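Local coordinates for protein putative lipase/esterase (PDB 3BXP) that probably hydrolyses carboxylic esters, as a putative lipase/esterase (carboxylesterase) of the alpha/beta-hydrolase clan from Lactobacillus plantarum, at residues A256-W259 with P260-L264; I151-G154 with Y155-I158; K212-Q215 with A216-H220. One frame throughout, in Å; residues are numbered along the deposited sequence.

Contact 1: A256-W259 with P260-L264; sequences AAIW and PQLAL
In the opening turn of helix 258-269, Trp259 lays one face of its indole against the ring of Pro260, the next residue in the chain. The two side chains cross at about a right angle. Pro260 CD stands 3.4 Å from the centroid of the five-membered ring of Trp259, a CH-pi contact over the face. The indole gets there because CG of Trp259 sits between the backbone N and the carbonyl carbon (chi1 88°), which swings the ring over the start of the proline. Further along the indole, Trp259 CZ3 comes obliquely to within 3.8 Å of Ala263 CB, one turn on. On another side, Ile258 CG2 lies alongside Leu262 CD1 at 3.6 Å.

Gln261 reaches back along the chain: its NE2 donates to Ala257 O at 2.9 Å, nearly straight (163°). The acceptor lies in the amide plane of Gln261, but the donor stands above the carbonyl plane of Ala257. OE1 of the same amide accepts from the backbone N of Asn253, and both ends together fix its rotation. Backbone bonds from Leu262 N to Ile258 O and from Ala263 N to Trp259 O start the helical ladder. Proline has no N-H to give, and this early in the helix that costs no ladder bond, while the Gln261 amide ties the incoming chain to the first turn.

Contact 2: I151-G154 with Y155-I158; sequences IILG and YPVI
Strand 150-154 runs out at Gly154, and Tyr155, in the left-handed region (phi 34°, psi 57°), turns the chain so that Pro156 packs back against Leu153. The carbonyl of Gly154 lies over one face of the Tyr155 ring, with Gly154 O 3.1 Å from Tyr155 CG. Behind that approach is the first torsion of the tyrosine: CG is held between the backbone N and the carbonyl carbon (chi1 41°), which brings the near end of the ring up against the preceding peptide. Gly154 C is likewise 3.1 Å from Tyr155 CD1, a close fit between neighbours in sequence.

The bend lies at the C-terminal end of a central parallel strand of the alpha/beta-hydrolase sheet, the edge at which active sites of this fold are built. The ring of Tyr155 meets that of Trp197 with their planes nearly perpendicular, and its side chain touches the probable nucleophile elbow around Ser117. With an alanine here, the Gly154 carbonyl would probably lose the ring it lies against, Trp197 would lose one of its aromatic neighbours, and a gap is likely to open beside the elbow.

No hydrogen bond links 151-154 to 155-158; the remaining contacts are apolar. Pro156 turns its ring toward the strand, and its CG rests 3.9 Å from Leu153 CB. Pro156 CD also lies 3.4 Å from Gly154 C, across the intervening Tyr155. Farther out, the branches of Leu153 and Ile158 cross at about a right angle and meet through their methyls, Leu153 CD1 to Ile158 CD1 at 4.1 Å. Ile158 is anchored in turn by its backbone N, which donates to OD1 of Asn209.

Contact 3: K212-Q215 with A216-H220; sequences KYVQ and AMLQH
Tyr213 and Met217, a selenomethionine here, make a Met-aromatic contact one turn apart in helix 208-219. The side chains meet at a slant: Met217 CG sits over a face of the tyrosine ring, 4.2 Å from its centroid, and the selenium lies obliquely off it, toward the phenol end, with SE 3.8 Å from Tyr213 OH. Two bends in the methionine, the first at chi2 (-74°), fold it along the ring in place of an extended course past it. The hydroxyl OH of Tyr213 has its polar partner in ND2 of Asn127.

The other apolar pair is plainer. Val214 and Leu218 point the same way, side by side, with Val214 CG1 3.7 Å from Leu218 CD1.

Polar side chains pair too. Gln215 and Gln219 run alongside each other, their amide planes 31° apart, and a water bridges them: it accepts from Gln215 NE2 at 3.0 Å and donates to Gln219 OE1 at 2.7 Å.

The backbone supplies the usual helical ladder, N-H of residue i+4 to O of residue i, from Ala216 N to Lys212 O through Gln219 N to Gln215 O. At the end of the helix Ala216 O is gripped twice, by His220 N at 3.2 Å and by His220 ND1 at 3.0 Å, from opposite faces of its carbonyl plane, so the imidazole folds back to hold the last turn.

The helix is the crossover of the beta-alpha-beta unit between strands 194-199 and 224-229. Tyr213 faces strand 150-154, Val214 and Met217 pack on the two strands of the unit, and Val214, Gln215 and Leu218 lie against Leu211, Ile208 and Pro207 of the second subunit.

In the fold
Contact 2 lies between the other two. Its strand residues alternate: Ile152 CG2 meets Trp259 CZ3 of contact 1 at 4.2 Å, while Leu153 CD1 packs 3.6 Å from Tyr213 CD2 of contact 3, so the helices of contacts 1 and 3 cover opposite faces of the sheet. Those two do not touch, their nearest atoms being about 13 Å apart, yet both reach the second subunit. Trp197 connects contacts 1 and 2, stacking on Trp259 and meeting Tyr155. Of the three, contact 2 reaches the probable nucleophile elbow, through Tyr155; a propanediol molecule, probably from the crystallisation liquor, is bound about 5 Å from the side chain of Ile258 in contact 1.

Contact 1: A256-W259 with P260-L264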
ATOM      1  N   ALA B 256      18.900   5.161  -1.267  1.00 41.03           N
ATOM      2  CA  ALA B 256      18.050   5.952  -2.155  1.00 39.04           C
ATOM      3  C   ALA B 256      16.596   5.850  -1.692  1.00 37.05           C
ATOM      4  O   ALA B 256      16.226   4.901  -0.990  1.00 36.23           O
ATOM      5  CB  ALA B 256      18.203   5.465  -3.598  1.00 39.46           C
ATOM      6  N   ALA B 257      15.805   6.859  -2.043  1.00 33.17           N
ATOM      7  CA  ALA B 257      14.374   6.855  -1.768  1.00 31.15           C
ATOM      8  C   ALA B 257      13.771   5.519  -2.189  1.00 30.33           C
ATOM      9  O   ALA B 257      14.188   4.905  -3.208  1.00 30.40           O
ATOM     10  CB  ALA B 257      13.664   8.030  -2.481  1.00 30.74           C
ATOM     11  N   ILE B 258      12.801   5.063  -1.383  1.00 23.84           N
ATOM     12  CA  ILE B 258      12.199   3.753  -1.612  1.00 25.56           C
ATOM     13  C   ILE B 258      11.249   3.766  -2.826  1.00 22.60           C
ATOM     14  O   ILE B 258      11.220   2.839  -3.601  1.00 20.86           O
ATOM     15  CB  ILE B 258      11.423   3.244  -0.345  1.00 25.64           C
ATOM     16  CG1 ILE B 258      12.355   3.023   0.844  1.00 30.29           C
ATOM     17  CG2 ILE B 258      10.713   1.951  -0.630  1.00 27.87           C
ATOM     18  CD1 ILE B 258      11.577   2.910   2.202  1.00 29.54           C
ATOM     19  N   TRP B 259      10.438   4.806  -2.985  1.00 20.48           N
ATOM     20  CA  TRP B 259       9.286   4.657  -3.861  1.00 20.54           C
ATOM     21  C   TRP B 259       9.688   4.488  -5.344  1.00 20.45           C
ATOM     22  O   TRP B 259       9.077   3.700  -6.036  1.00 24.26           O
ATOM     23  CB  TRP B 259       8.220   5.754  -3.615  1.00 18.18           C
ATOM     24  CG  TRP B 259       8.367   7.006  -4.376  1.00 20.15           C
ATOM     25  CD1 TRP B 259       8.843   8.199  -3.907  1.00 24.61           C
ATOM     26  CD2 TRP B 259       8.043   7.209  -5.759  1.00 22.20           C
ATOM     27  NE1 TRP B 259       8.834   9.137  -4.939  1.00 23.72           N
ATOM     28  CE2 TRP B 259       8.324   8.553  -6.065  1.00 26.53           C
ATOM     29  CE3 TRP B 259       7.514   6.394  -6.753  1.00 23.49           C
ATOM     30  CZ2 TRP B 259       8.113   9.076  -7.326  1.00 24.90           C
ATOM     31  CZ3 TRP B 259       7.274   6.933  -8.008  1.00 27.51           C
ATOM     32  CH2 TRP B 259       7.606   8.244  -8.276  1.00 21.66           C
ATOM     33  N   PRO B 260      10.736   5.190  -5.817  1.00 21.22           N
ATOM     34  CA  PRO B 260      11.099   5.036  -7.213  1.00 22.97           C
ATOM     35  C   PRO B 260      11.601   3.656  -7.494  1.00 24.08           C
ATOM     36  O   PRO B 260      11.331   3.119  -8.562  1.00 21.37           O
ATOM     37  CB  PRO B 260      12.222   6.069  -7.382  1.00 22.73           C
ATOM     38  CG  PRO B 260      11.897   7.093  -6.460  1.00 23.00           C
ATOM     39  CD  PRO B 260      11.448   6.337  -5.247  1.00 21.79           C
ATOM     40  N   GLN B 261      12.250   3.058  -6.501  1.00 21.87           N
ATOM     41  CA  GLN B 261      12.807   1.698  -6.631  1.00 23.05           C
ATOM     42  C   GLN B 261      11.662   0.693  -6.798  1.00 21.37           C
ATOM     43  O   GLN B 261      11.691  -0.201  -7.654  1.00 22.24           O
ATOM     44  CB  GLN B 261      13.641   1.355  -5.414  1.00 23.04           C
ATOM     45  CG  GLN B 261      14.837   2.239  -5.170  1.00 30.66           C
ATOM     46  CD  GLN B 261      15.698   1.700  -4.048  1.00 32.65           C
ATOM     47  OE1 GLN B 261      16.204   0.577  -4.144  1.00 26.10           O
ATOM     48  NE2 GLN B 261      15.840   2.475  -2.960  1.00 25.91           N
ATOM     49  N   LEU B 262      10.602   0.909  -6.033  1.00 20.60           N
ATOM     50  CA  LEU B 262       9.412   0.070  -6.117  1.00 21.57           C
ATOM     51  C   LEU B 262       8.683   0.254  -7.430  1.00 21.58           C
ATOM     52  O   LEU B 262       8.197  -0.716  -8.030  1.00 20.65           O
ATOM     53  CB  LEU B 262       8.484   0.323  -4.949  1.00 18.24           C
ATOM     54  CG  LEU B 262       8.950   0.004  -3.534  1.00 17.39           C
ATOM     55  CD1 LEU B 262       7.922   0.533  -2.506  1.00 21.14           C
ATOM     56  CD2 LEU B 262       9.204  -1.468  -3.278  1.00 23.21           C
ATOM     57  N   ALA B 263       8.561   1.511  -7.854  1.00 19.57           N
ATOM     58  CA  ALA B 263       7.854   1.801  -9.099  1.00 18.84           C
ATOM     59  C   ALA B 263       8.552   1.224 -10.269  1.00 17.80           C
ATOM     60  O   ALA B 263       7.936   0.686 -11.143  1.00 19.71           O
ATOM     61  CB  ALA B 263       7.678   3.360  -9.233  1.00 20.48           C
ATOM     62  N   LEU B 264       9.886   1.339 -10.294  1.00 19.83           N
ATOM     63  CA  LEU B 264      10.650   0.791 -11.411  1.00 22.20           C
ATOM     64  C   LEU B 264      10.492  -0.716 -11.494  1.00 22.05           C
ATOM     65  O   LEU B 264      10.245  -1.269 -12.582  1.00 22.43           O
ATOM     66  CB  LEU B 264      12.112   1.180 -11.279  1.00 22.15           C
ATOM     67  CG  LEU B 264      12.237   2.695 -11.564  1.00 23.11           C
ATOM     68  CD1 LEU B 264      13.568   3.242 -11.194  1.00 24.81           C
ATOM     69  CD2 LEU B 264      11.943   3.052 -13.071  1.00 26.18           C
TER

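Contact 2: I151-G154 with Y155-I158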
ATOM      1  N   ILE B 151      -0.285   3.622 -15.390  1.00 19.82           N
ATOM      2  CA  ILE B 151      -0.203   4.919 -14.710  1.00 17.50           C
ATOM      3  C   ILE B 151       0.545   4.730 -13.400  1.00 19.34           C
ATOM      4  O   ILE B 151       0.613   3.623 -12.850  1.00 20.49           O
ATOM      5  CB  ILE B 151      -1.638   5.619 -14.459  1.00 18.19           C
ATOM      6  CG1 ILE B 151      -2.455   4.959 -13.331  1.00 18.89           C
ATOM      7  CG2 ILE B 151      -2.422   5.697 -15.777  1.00 22.75           C
ATOM      8  CD1 ILE B 151      -3.758   5.706 -12.955  1.00 20.36           C
ATOM      9  N   ILE B 152       1.115   5.829 -12.958  1.00 19.04           N
ATOM     10  CA  ILE B 152       1.761   5.949 -11.641  1.00 19.54           C
ATOM     11  C   ILE B 152       1.116   7.153 -10.991  1.00 19.10           C
ATOM     12  O   ILE B 152       0.954   8.187 -11.648  1.00 21.05           O
ATOM     13  CB  ILE B 152       3.307   6.194 -11.769  1.00 19.78           C
ATOM     14  CG1 ILE B 152       4.034   4.926 -12.251  1.00 18.42           C
ATOM     15  CG2 ILE B 152       3.883   6.643 -10.423  1.00 22.28           C
ATOM     16  CD1 ILE B 152       5.490   5.156 -12.639  1.00 22.76           C
ATOM     17  N   LEU B 153       0.697   6.980  -9.736  1.00 18.64           N
ATOM     18  CA  LEU B 153       0.094   8.066  -8.968  1.00 19.06           C
ATOM     19  C   LEU B 153       0.807   8.271  -7.667  1.00 17.75           C
ATOM     20  O   LEU B 153       0.947   7.339  -6.876  1.00 19.38           O
ATOM     21  CB  LEU B 153      -1.404   7.807  -8.680  1.00 18.98           C
ATOM     22  CG  LEU B 153      -2.336   7.611  -9.888  1.00 19.97           C
ATOM     23  CD1 LEU B 153      -3.730   7.204  -9.399  1.00 17.30           C
ATOM     24  CD2 LEU B 153      -2.401   8.948 -10.659  1.00 22.42           C
ATOM     25  N   GLY B 154       1.298   9.491  -7.452  1.00 19.03           N
ATOM     26  CA  GLY B 154       1.881   9.866  -6.137  1.00 18.51           C
ATOM     27  C   GLY B 154       1.029  10.908  -5.450  1.00 19.46           C
ATOM     28  O   GLY B 154       0.676  11.943  -6.051  1.00 19.59           O
ATOM     29  N   TYR B 155       0.688  10.623  -4.206  1.00 19.75           N
ATOM     30  CA  TYR B 155      -0.206  11.463  -3.436  1.00 20.12           C
ATOM     31  C   TYR B 155      -1.288  12.112  -4.335  1.00 20.74           C
ATOM     32  O   TYR B 155      -1.468  13.324  -4.289  1.00 21.83           O
ATOM     33  CB  TYR B 155       0.583  12.540  -2.660  1.00 20.69           C
ATOM     34  CG  TYR B 155       1.725  13.206  -3.392  1.00 19.13           C
ATOM     35  CD1 TYR B 155       2.914  12.565  -3.568  1.00 19.50           C
ATOM     36  CD2 TYR B 155       1.616  14.488  -3.870  1.00 18.21           C
ATOM     37  CE1 TYR B 155       3.989  13.186  -4.202  1.00 20.50           C
ATOM     38  CE2 TYR B 155       2.669  15.126  -4.526  1.00 18.90           C
ATOM     39  CZ  TYR B 155       3.834  14.473  -4.696  1.00 19.86           C
ATOM     40  OH  TYR B 155       4.890  15.090  -5.307  1.00 21.85           O
ATOM     41  N   PRO B 156      -2.077  11.300  -5.054  1.00 20.37           N
ATOM     42  CA  PRO B 156      -2.975  11.922  -6.008  1.00 20.48           C
ATOM     43  C   PRO B 156      -4.216  12.487  -5.380  1.00 21.06           C
ATOM     44  O   PRO B 156      -4.736  11.912  -4.439  1.00 19.55           O
ATOM     45  CB  PRO B 156      -3.423  10.759  -6.841  1.00 18.54           C
ATOM     46  CG  PRO B 156      -3.413   9.610  -5.889  1.00 21.82           C
ATOM     47  CD  PRO B 156      -2.168   9.820  -5.128  1.00 19.29           C
ATOM     48  N   VAL B 157      -4.662  13.616  -5.900  1.00 20.83           N
ATOM     49  CA  VAL B 157      -6.056  14.024  -5.702  1.00 18.94           C
ATOM     50  C   VAL B 157      -6.915  13.108  -6.550  1.00 19.84           C
ATOM     51  O   VAL B 157      -6.638  12.905  -7.749  1.00 20.23           O
ATOM     52  CB  VAL B 157      -6.280  15.494  -6.055  1.00 16.47           C
ATOM     53  CG1 VAL B 157      -7.778  15.859  -6.020  1.00 18.26           C
ATOM     54  CG2 VAL B 157      -5.414  16.442  -5.159  1.00 20.03           C
ATOM     55  N   ILE B 158      -7.977  12.552  -5.967  1.00 20.81           N
ATOM     56  CA  ILE B 158      -8.777  11.557  -6.648  1.00 19.46           C
ATOM     57  C   ILE B 158     -10.244  11.947  -6.638  1.00 19.07           C
ATOM     58  O   ILE B 158     -10.968  11.755  -7.637  1.00 21.64           O
ATOM     59  CB  ILE B 158      -8.631  10.175  -5.953  1.00 20.88           C
ATOM     60  CG1 ILE B 158      -7.200   9.627  -6.193  1.00 21.33           C
ATOM     61  CG2 ILE B 158      -9.719   9.171  -6.370  1.00 22.97           C
ATOM     62  CD1 ILE B 158      -6.822   9.366  -7.749  1.00 19.06           C
TER

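Contact 3: K212-Q215 with A216-H220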
ATOM      1  N   LYS B 212      -9.427   5.481  -1.951  1.00 19.10           N
ATOM      2  CA  LYS B 212     -10.638   5.430  -2.799  1.00 16.90           C
ATOM      3  C   LYS B 212     -10.303   4.878  -4.207  1.00 17.46           C
ATOM      4  O   LYS B 212     -11.001   3.991  -4.715  1.00 20.25           O
ATOM      5  CB  LYS B 212     -11.275   6.816  -2.925  1.00 18.26           C
ATOM      6  CG  LYS B 212     -12.016   7.269  -1.720  1.00 18.25           C
ATOM      7  CD  LYS B 212     -12.326   8.773  -1.768  1.00 18.43           C
ATOM      8  CE  LYS B 212     -13.394   9.220  -0.791  1.00 24.37           C
ATOM      9  NZ  LYS B 212     -14.797   9.112  -1.411  1.00 22.83           N
ATOM     10  N   TYR B 213      -9.245   5.361  -4.835  1.00 20.72           N
ATOM     11  CA  TYR B 213      -8.892   4.880  -6.189  1.00 20.19           C
ATOM     12  C   TYR B 213      -8.471   3.386  -6.119  1.00 20.58           C
ATOM     13  O   TYR B 213      -8.848   2.541  -6.937  1.00 20.83           O
ATOM     14  CB  TYR B 213      -7.742   5.724  -6.761  1.00 22.03           C
ATOM     15  CG  TYR B 213      -7.552   5.484  -8.216  1.00 19.13           C
ATOM     16  CD1 TYR B 213      -8.535   5.808  -9.112  1.00 19.87           C
ATOM     17  CD2 TYR B 213      -6.388   4.900  -8.712  1.00 22.91           C
ATOM     18  CE1 TYR B 213      -8.400   5.572 -10.486  1.00 20.14           C
ATOM     19  CE2 TYR B 213      -6.243   4.651 -10.075  1.00 25.76           C
ATOM     20  CZ  TYR B 213      -7.239   4.994 -10.953  1.00 26.08           C
ATOM     21  OH  TYR B 213      -7.075   4.732 -12.324  1.00 23.64           O
ATOM     22  N   VAL B 214      -7.642   3.046  -5.136  1.00 21.02           N
ATOM     23  CA  VAL B 214      -7.189   1.656  -4.988  1.00 20.47           C
ATOM     24  C   VAL B 214      -8.362   0.711  -4.714  1.00 19.14           C
ATOM     25  O   VAL B 214      -8.434  -0.374  -5.280  1.00 19.40           O
ATOM     26  CB  VAL B 214      -6.057   1.532  -3.951  1.00 21.94           C
ATOM     27  CG1 VAL B 214      -5.613   0.063  -3.744  1.00 21.25           C
ATOM     28  CG2 VAL B 214      -4.841   2.420  -4.424  1.00 14.81           C
ATOM     29  N   GLN B 215      -9.295   1.124  -3.862  1.00 18.92           N
ATOM     30  CA  GLN B 215     -10.448   0.284  -3.609  1.00 18.58           C
ATOM     31  C   GLN B 215     -11.117  -0.092  -4.907  1.00 20.31           C
ATOM     32  O   GLN B 215     -11.431  -1.241  -5.164  1.00 20.79           O
ATOM     33  CB  GLN B 215     -11.427   1.011  -2.688  1.00 20.73           C
ATOM     34  CG  GLN B 215     -12.792   0.349  -2.529  1.00 18.08           C
ATOM     35  CD  GLN B 215     -13.784   0.702  -3.630  1.00 21.16           C
ATOM     36  OE1 GLN B 215     -13.856   1.848  -4.085  1.00 22.79           O
ATOM     37  NE2 GLN B 215     -14.551  -0.288  -4.059  1.00 17.64           N
ATOM     38  N   ALA B 216     -11.308   0.910  -5.750  1.00 18.68           N
ATOM     39  CA  ALA B 216     -12.120   0.737  -6.979  1.00 20.26           C
ATOM     40  C   ALA B 216     -11.373  -0.130  -7.972  1.00 17.58           C
ATOM     41  O   ALA B 216     -11.962  -0.947  -8.668  1.00 19.19           O
ATOM     42  CB  ALA B 216     -12.429   2.131  -7.623  1.00 18.72           C
HETATM   43  N   MSE B 217     -10.061   0.081  -8.052  1.00 19.26           N
HETATM   44  CA  MSE B 217      -9.261  -0.720  -8.940  1.00 17.24           C
HETATM   45  C   MSE B 217      -9.280  -2.174  -8.543  1.00 21.31           C
HETATM   46  O   MSE B 217      -9.404  -3.061  -9.422  1.00 20.98           O
HETATM   47  CB  MSE B 217      -7.802  -0.239  -8.948  1.00 19.12           C
HETATM   48  CG  MSE B 217      -7.625   1.062  -9.618  1.00 21.05           C
HETATM   49 SE   MSE B 217      -7.744   1.072 -11.551  0.75 19.00          SE
HETATM   50  CE  MSE B 217      -5.894   0.795 -11.912  1.00 20.86           C
ATOM     51  N   LEU B 218      -9.130  -2.419  -7.238  1.00 21.76           N
ATOM     52  CA  LEU B 218      -9.106  -3.773  -6.719  1.00 20.66           C
ATOM     53  C   LEU B 218     -10.492  -4.377  -6.893  1.00 22.75           C
ATOM     54  O   LEU B 218     -10.629  -5.582  -7.140  1.00 22.65           O
ATOM     55  CB  LEU B 218      -8.698  -3.818  -5.229  1.00 21.33           C
ATOM     56  CG  LEU B 218      -7.261  -3.503  -4.820  1.00 24.38           C
ATOM     57  CD1 LEU B 218      -7.165  -3.238  -3.292  1.00 25.55           C
ATOM     58  CD2 LEU B 218      -6.343  -4.620  -5.242  1.00 27.26           C
ATOM     59  N   GLN B 219     -11.529  -3.571  -6.748  1.00 22.32           N
ATOM     60  CA  GLN B 219     -12.896  -4.080  -6.924  1.00 23.52           C
ATOM     61  C   GLN B 219     -13.115  -4.638  -8.362  1.00 23.95           C
ATOM     62  O   GLN B 219     -13.785  -5.657  -8.574  1.00 28.10           O
ATOM     63  CB  GLN B 219     -13.905  -2.974  -6.579  1.00 23.58           C
ATOM     64  CG  GLN B 219     -15.399  -3.355  -6.672  1.00 30.62           C
ATOM     65  CD  GLN B 219     -15.821  -4.482  -5.715  1.00 40.99           C
ATOM     66  OE1 GLN B 219     -15.444  -4.517  -4.532  1.00 36.78           O
ATOM     67  NE2 GLN B 219     -16.642  -5.398  -6.226  1.00 40.54           N
ATOM     68  N   HIS B 220     -12.489  -4.004  -9.325  1.00 23.60           N
ATOM     69  CA  HIS B 220     -12.622  -4.354 -10.742  1.00 21.11           C
ATOM     70  C   HIS B 220     -11.460  -5.214 -11.205  1.00 23.57           C
ATOM     71  O   HIS B 220     -11.298  -5.475 -12.406  1.00 25.72           O
ATOM     72  CB  HIS B 220     -12.734  -3.078 -11.567  1.00 25.09           C
ATOM     73  CG  HIS B 220     -14.050  -2.383 -11.396  1.00 22.71           C
ATOM     74  ND1 HIS B 220     -14.213  -1.251 -10.629  1.00 28.12           N
ATOM     75  CD2 HIS B 220     -15.276  -2.685 -11.886  1.00 25.87           C
ATOM     76  CE1 HIS B 220     -15.485  -0.899 -10.636  1.00 26.09           C
ATOM     77  NE2 HIS B 220     -16.149  -1.746 -11.390  1.00 26.52           N
TER
HETATM   78  O   HOH W   1     -14.331  -2.908  -2.690  1.00 25.83           O